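Local coordinates for oligopeptide-binding protein oppA (Lactococcus lactis, PDB 3DRF) that binds oligopeptides in a large cavity that closes like a Venus flytrap and delivers them to the OppABCDF ABC transporter for uptake, at residues Lys104-Lys107 and Glu113-Ala116; Leu106-Gly111 and Glu192-Tyr197. All coordinates share one frame; numbering follows the deposited sequence.

Interaction 1: Lys104-Lys107 and Glu113-Ala116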
loop_
_atom_site.group_PDB
_atom_site.type_symbol
_atom_site.label_atom_id
_atom_site.label_comp_id
_atom_site.label_asym_id
_atom_site.label_seq_id
_atom_site.Cartn_x
_atom_site.Cartn_y
_atom_site.Cartn_z
ATOM N N LYS A 104 -9.377 28.854 -2.351
ATOM C CA LYS A 104 -10.656 29.556 -2.118
ATOM C C LYS A 104 -11.855 28.910 -2.806
ATOM O O LYS A 104 -12.918 28.827 -2.240
ATOM C CB LYS A 104 -10.516 31.019 -2.554
ATOM C CG LYS A 104 -11.644 31.856 -2.157
ATOM C CD LYS A 104 -11.447 33.275 -2.729
ATOM C CE LYS A 104 -12.735 33.980 -3.216
ATOM N NZ LYS A 104 -12.498 35.483 -3.221
ATOM N N ASP A 105 -11.632 28.447 -4.020
ATOM C CA ASP A 105 -12.692 27.841 -4.866
ATOM C C ASP A 105 -12.721 26.305 -4.867
ATOM O O ASP A 105 -13.291 25.688 -5.691
ATOM C CB ASP A 105 -12.693 28.403 -6.294
ATOM C CG ASP A 105 -11.387 28.247 -6.989
ATOM O OD1 ASP A 105 -10.358 27.861 -6.395
ATOM O OD2 ASP A 105 -11.353 28.561 -8.207
ATOM N N LEU A 106 -12.026 25.723 -3.923
ATOM C CA LEU A 106 -12.127 24.267 -3.740
ATOM C C LEU A 106 -13.478 23.888 -3.107
ATOM O O LEU A 106 -13.756 24.266 -2.017
ATOM C CB LEU A 106 -10.945 23.759 -2.862
ATOM C CG LEU A 106 -10.915 22.266 -2.605
ATOM C CD1 LEU A 106 -10.725 21.457 -3.926
ATOM C CD2 LEU A 106 -9.790 21.928 -1.533
ATOM N N LYS A 107 -14.218 23.102 -3.857
ATOM C CA LYS A 107 -15.559 22.668 -3.483
ATOM C C LYS A 107 -15.698 21.136 -3.569
ATOM O O LYS A 107 -14.981 20.481 -4.239
ATOM C CB LYS A 107 -16.570 23.354 -4.437
ATOM C CG LYS A 107 -16.633 24.899 -4.305
ATOM C CD LYS A 107 -17.672 25.448 -5.305
ATOM C CE LYS A 107 -17.687 26.950 -5.200
ATOM N NZ LYS A 107 -18.131 27.196 -3.827
ATOM N N GLU A 113 -18.499 24.128 0.156
ATOM C CA GLU A 113 -17.074 24.445 0.299
ATOM C C GLU A 113 -16.303 23.334 0.986
ATOM O O GLU A 113 -16.788 22.720 1.929
ATOM C CB GLU A 113 -16.867 25.718 1.122
ATOM C CG GLU A 113 -17.329 26.992 0.450
ATOM C CD GLU A 113 -16.504 27.345 -0.780
ATOM O OE1 GLU A 113 -15.257 27.337 -0.701
ATOM O OE2 GLU A 113 -17.106 27.638 -1.835
ATOM N N VAL A 114 -15.098 23.052 0.454
ATOM C CA VAL A 114 -14.118 22.321 1.247
ATOM C C VAL A 114 -13.427 23.238 2.252
ATOM O O VAL A 114 -12.962 24.322 1.900
ATOM C CB VAL A 114 -13.052 21.657 0.356
ATOM C CG1 VAL A 114 -12.098 20.826 1.199
ATOM C CG2 VAL A 114 -13.713 20.801 -0.713
ATOM N N THR A 115 -13.502 22.871 3.510
ATOM C CA THR A 115 -13.065 23.733 4.611
ATOM C C THR A 115 -11.965 23.117 5.457
ATOM O O THR A 115 -11.656 21.961 5.377
ATOM C CB THR A 115 -14.279 24.020 5.601
ATOM O OG1 THR A 115 -14.603 22.820 6.301
ATOM C CG2 THR A 115 -15.501 24.596 4.810
ATOM N N ALA A 116 -11.431 23.928 6.349
ATOM C CA ALA A 116 -10.388 23.516 7.325
ATOM C C ALA A 116 -10.873 22.276 8.125
ATOM O O ALA A 116 -10.116 21.332 8.329
ATOM C CB ALA A 116 -10.079 24.719 8.284
HETATM O O HOH W 1 -15.441 29.250 -3.152
#

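Interaction 2: Leu106-Gly111 and Glu192-Tyr197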
loop_
_atom_site.group_PDB
_atom_site.type_symbol
_atom_site.label_atom_id
_atom_site.label_comp_id
_atom_site.label_asym_id
_atom_site.label_seq_id
_atom_site.Cartn_x
_atom_site.Cartn_y
_atom_site.Cartn_z
ATOM N N LEU A 106 -12.026 25.723 -3.923
ATOM C CA LEU A 106 -12.127 24.267 -3.740
ATOM C C LEU A 106 -13.478 23.888 -3.107
ATOM O O LEU A 106 -13.756 24.266 -2.017
ATOM C CB LEU A 106 -10.945 23.759 -2.862
ATOM C CG LEU A 106 -10.915 22.266 -2.605
ATOM C CD1 LEU A 106 -10.725 21.457 -3.926
ATOM C CD2 LEU A 106 -9.790 21.928 -1.533
ATOM N N LYS A 107 -14.218 23.102 -3.857
ATOM C CA LYS A 107 -15.559 22.668 -3.483
ATOM C C LYS A 107 -15.698 21.136 -3.569
ATOM O O LYS A 107 -14.981 20.481 -4.239
ATOM C CB LYS A 107 -16.570 23.354 -4.437
ATOM C CG LYS A 107 -16.633 24.899 -4.305
ATOM C CD LYS A 107 -17.672 25.448 -5.305
ATOM C CE LYS A 107 -17.687 26.950 -5.200
ATOM N NZ LYS A 107 -18.131 27.196 -3.827
ATOM N N TRP A 108 -16.664 20.642 -2.849
ATOM C CA TRP A 108 -17.207 19.290 -3.048
ATOM C C TRP A 108 -18.136 19.253 -4.276
ATOM O O TRP A 108 -18.589 20.286 -4.764
ATOM C CB TRP A 108 -18.064 18.879 -1.804
ATOM C CG TRP A 108 -17.171 18.747 -0.541
ATOM C CD1 TRP A 108 -17.091 19.635 0.467
ATOM C CD2 TRP A 108 -16.196 17.729 -0.280
ATOM N NE1 TRP A 108 -16.163 19.215 1.395
ATOM C CE2 TRP A 108 -15.587 18.061 0.936
ATOM C CE3 TRP A 108 -15.836 16.539 -0.924
ATOM C CZ2 TRP A 108 -14.626 17.243 1.543
ATOM C CZ3 TRP A 108 -14.864 15.736 -0.333
ATOM C CH2 TRP A 108 -14.260 16.102 0.904
ATOM N N SER A 109 -18.427 18.032 -4.716
ATOM C CA SER A 109 -19.208 17.828 -5.946
ATOM C C SER A 109 -20.716 18.178 -5.787
ATOM O O SER A 109 -21.436 18.134 -6.729
ATOM C CB SER A 109 -19.013 16.409 -6.437
ATOM O OG SER A 109 -19.271 15.502 -5.377
ATOM N N ASP A 110 -21.133 18.541 -4.595
ATOM C CA ASP A 110 -22.491 19.086 -4.378
ATOM C C ASP A 110 -22.451 20.634 -4.329
ATOM O O ASP A 110 -23.458 21.227 -4.039
ATOM C CB ASP A 110 -23.096 18.508 -3.100
ATOM C CG ASP A 110 -22.489 19.066 -1.849
ATOM O OD1 ASP A 110 -21.402 19.603 -1.886
ATOM O OD2 ASP A 110 -23.112 18.953 -0.799
ATOM N N GLY A 111 -21.294 21.249 -4.618
ATOM C CA GLY A 111 -21.175 22.712 -4.605
ATOM C C GLY A 111 -20.812 23.353 -3.248
ATOM O O GLY A 111 -20.516 24.525 -3.208
ATOM N N GLU A 192 -2.982 14.019 3.601
ATOM C CA GLU A 192 -3.055 14.775 2.340
ATOM C C GLU A 192 -4.399 14.721 1.680
ATOM O O GLU A 192 -4.504 15.039 0.536
ATOM C CB GLU A 192 -1.962 14.258 1.347
ATOM C CG GLU A 192 -0.522 14.237 1.939
ATOM C CD GLU A 192 0.531 13.794 0.945
ATOM O OE1 GLU A 192 0.420 14.060 -0.245
ATOM O OE2 GLU A 192 1.468 13.207 1.404
ATOM N N THR A 193 -5.426 14.303 2.414
ATOM C CA THR A 193 -6.798 14.217 1.877
ATOM C C THR A 193 -7.778 14.944 2.796
ATOM O O THR A 193 -7.482 15.194 3.911
ATOM C CB THR A 193 -7.238 12.722 1.724
ATOM O OG1 THR A 193 -7.232 12.087 3.015
ATOM C CG2 THR A 193 -6.271 11.943 0.795
ATOM N N VAL A 194 -8.939 15.249 2.226
ATOM C CA VAL A 194 -10.106 15.798 2.949
ATOM C C VAL A 194 -11.282 14.804 2.930
ATOM O O VAL A 194 -11.390 13.984 2.107
ATOM C CB VAL A 194 -10.571 17.164 2.307
ATOM C CG1 VAL A 194 -9.627 18.295 2.717
ATOM C CG2 VAL A 194 -10.689 17.087 0.767
ATOM N N ALA A 195 -12.111 14.942 3.936
ATOM C CA ALA A 195 -13.365 14.163 4.075
ATOM C C ALA A 195 -14.500 15.143 4.283
ATOM O O ALA A 195 -14.319 16.121 4.993
ATOM C CB ALA A 195 -13.249 13.190 5.283
ATOM N N PRO A 196 -15.644 14.875 3.675
ATOM C CA PRO A 196 -16.740 15.864 3.684
ATOM C C PRO A 196 -17.556 15.820 5.007
ATOM O O PRO A 196 -18.601 15.179 5.086
ATOM C CB PRO A 196 -17.553 15.462 2.447
ATOM C CG PRO A 196 -17.328 13.917 2.344
ATOM C CD PRO A 196 -15.869 13.765 2.733
ATOM N N TYR A 197 -17.046 16.556 5.989
ATOM C CA TYR A 197 -17.620 16.510 7.342
ATOM C C TYR A 197 -19.118 16.891 7.405
ATOM O O TYR A 197 -19.856 16.212 8.004
ATOM C CB TYR A 197 -16.779 17.364 8.299
ATOM C CG TYR A 197 -17.417 17.481 9.670
ATOM C CD1 TYR A 197 -17.402 16.425 10.555
ATOM C CD2 TYR A 197 -18.074 18.644 10.042
ATOM C CE1 TYR A 197 -18.008 16.552 11.806
ATOM C CE2 TYR A 197 -18.665 18.777 11.300
ATOM C CZ TYR A 197 -18.629 17.712 12.134
ATOM O OH TYR A 197 -19.211 17.776 13.402
#

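Interaction 1: Lys104-Lys107 and Glu113-Ala116
Leu106 and Val114 form the tight part of this contact. The backbone N of Val114 donates to O of Leu106 at 3.1 Å, with an N-H...O angle of 157°. Beside this bond the two side chains cross obliquely. CG of Leu106 lies 3.7 Å from CG2 of Val114, and CD2 of Leu106 meets the other methyl, CG1. CG2 of Val114 also packs on the carbonyl carbon of Lys107, whose backbone forms a single beta bridge with Glu113.

The outer side is polar and more open. Glu113 starts off away from 104-107, but its chain bends at chi2 (-67°) and brings the carboxylate back. Lys107 is extended until a bend at chi4 (-63°). In this conformer of Glu113, NZ of Lys107 pairs with OE2 as a salt bridge, but the 2.3 Å between them is too short, so the detail is doubtful. A water lies 2.7 Å from O of Lys104 and 2.7 Å from OE2 of Glu113 and can bridge them. Glu113 has a second cationic partner, Lys169, at OE1.

Both segments lie in the loop between strand 97-102 and helix 116-127. Thr115 is the N-cap residue of that helix, and Asp105 and Leu106 rest on Trp244.

Interaction 2: Leu106-Gly111 and Glu192-Tyr197
Trp108 lays one face of its indole on Pro196. CB of Pro196 sits over the centre of the six-membered ring, 3.5 Å from its centroid and 9° off the ring normal. This is a CH-pi contact. The two side chains cross at about a right angle. The proline ring reaches the far end of the indole as well, with CD of Pro196 3.4 Å from CH2 of Trp108. The backbone shares in the contact, as CA of Pro196 comes within 3.3 Å of CZ2 of Trp108.

Val194 approaches the same end of the indole obliquely. Its chi1 of -76° turns CG2 onto that end, 3.7 Å from CH2 of Trp108. The peptide joining Val194 to Ala195 meets the indole edge in its plane. Thus the 194-196 backbone wraps the outer end of the ring. No hydrogen bond joins the two segments. The indole N-H is still used: NE1 of Trp108 bonds to OD2 of Asp118.

Asp118 belongs to helix 116-127, and its OD1 accepts the backbone N of Tyr197. One carboxylate therefore links the tryptophan to the start of helix 197-200, where Pro196 is the N-cap residue. In its own segment, Trp108 begins a type I beta turn, closed by Gly111 N to Trp108 O at 2.9 Å. Pro196 is the centre of an inverse gamma turn. The whole is a buried CH-pi contact that joins two loops of this family 5 solute-binding protein.

In the fold
From the N terminus, the chain leaves strand 97-102 and enters the loop that carries interaction 1 and the first segment of interaction 2. Interaction 1 closes this loop on itself, with five residues between its segments, just before helix 116-127. Interaction 2 sets out from the same loop and shares Leu106 and Lys107. It closes a much longer loop, with 80 residues between its segments, that takes in helices 116-127 and 146-150 and strands 160-161 and 170-174. The two closures overlap, because the first begins earlier and ends inside the second. There are about 7 Å between their centres. Val114 touches both Trp108 and Val194, so the packing is continuous. Together they tie the loop after strand 97-102 to helices 116-127 and 197-200.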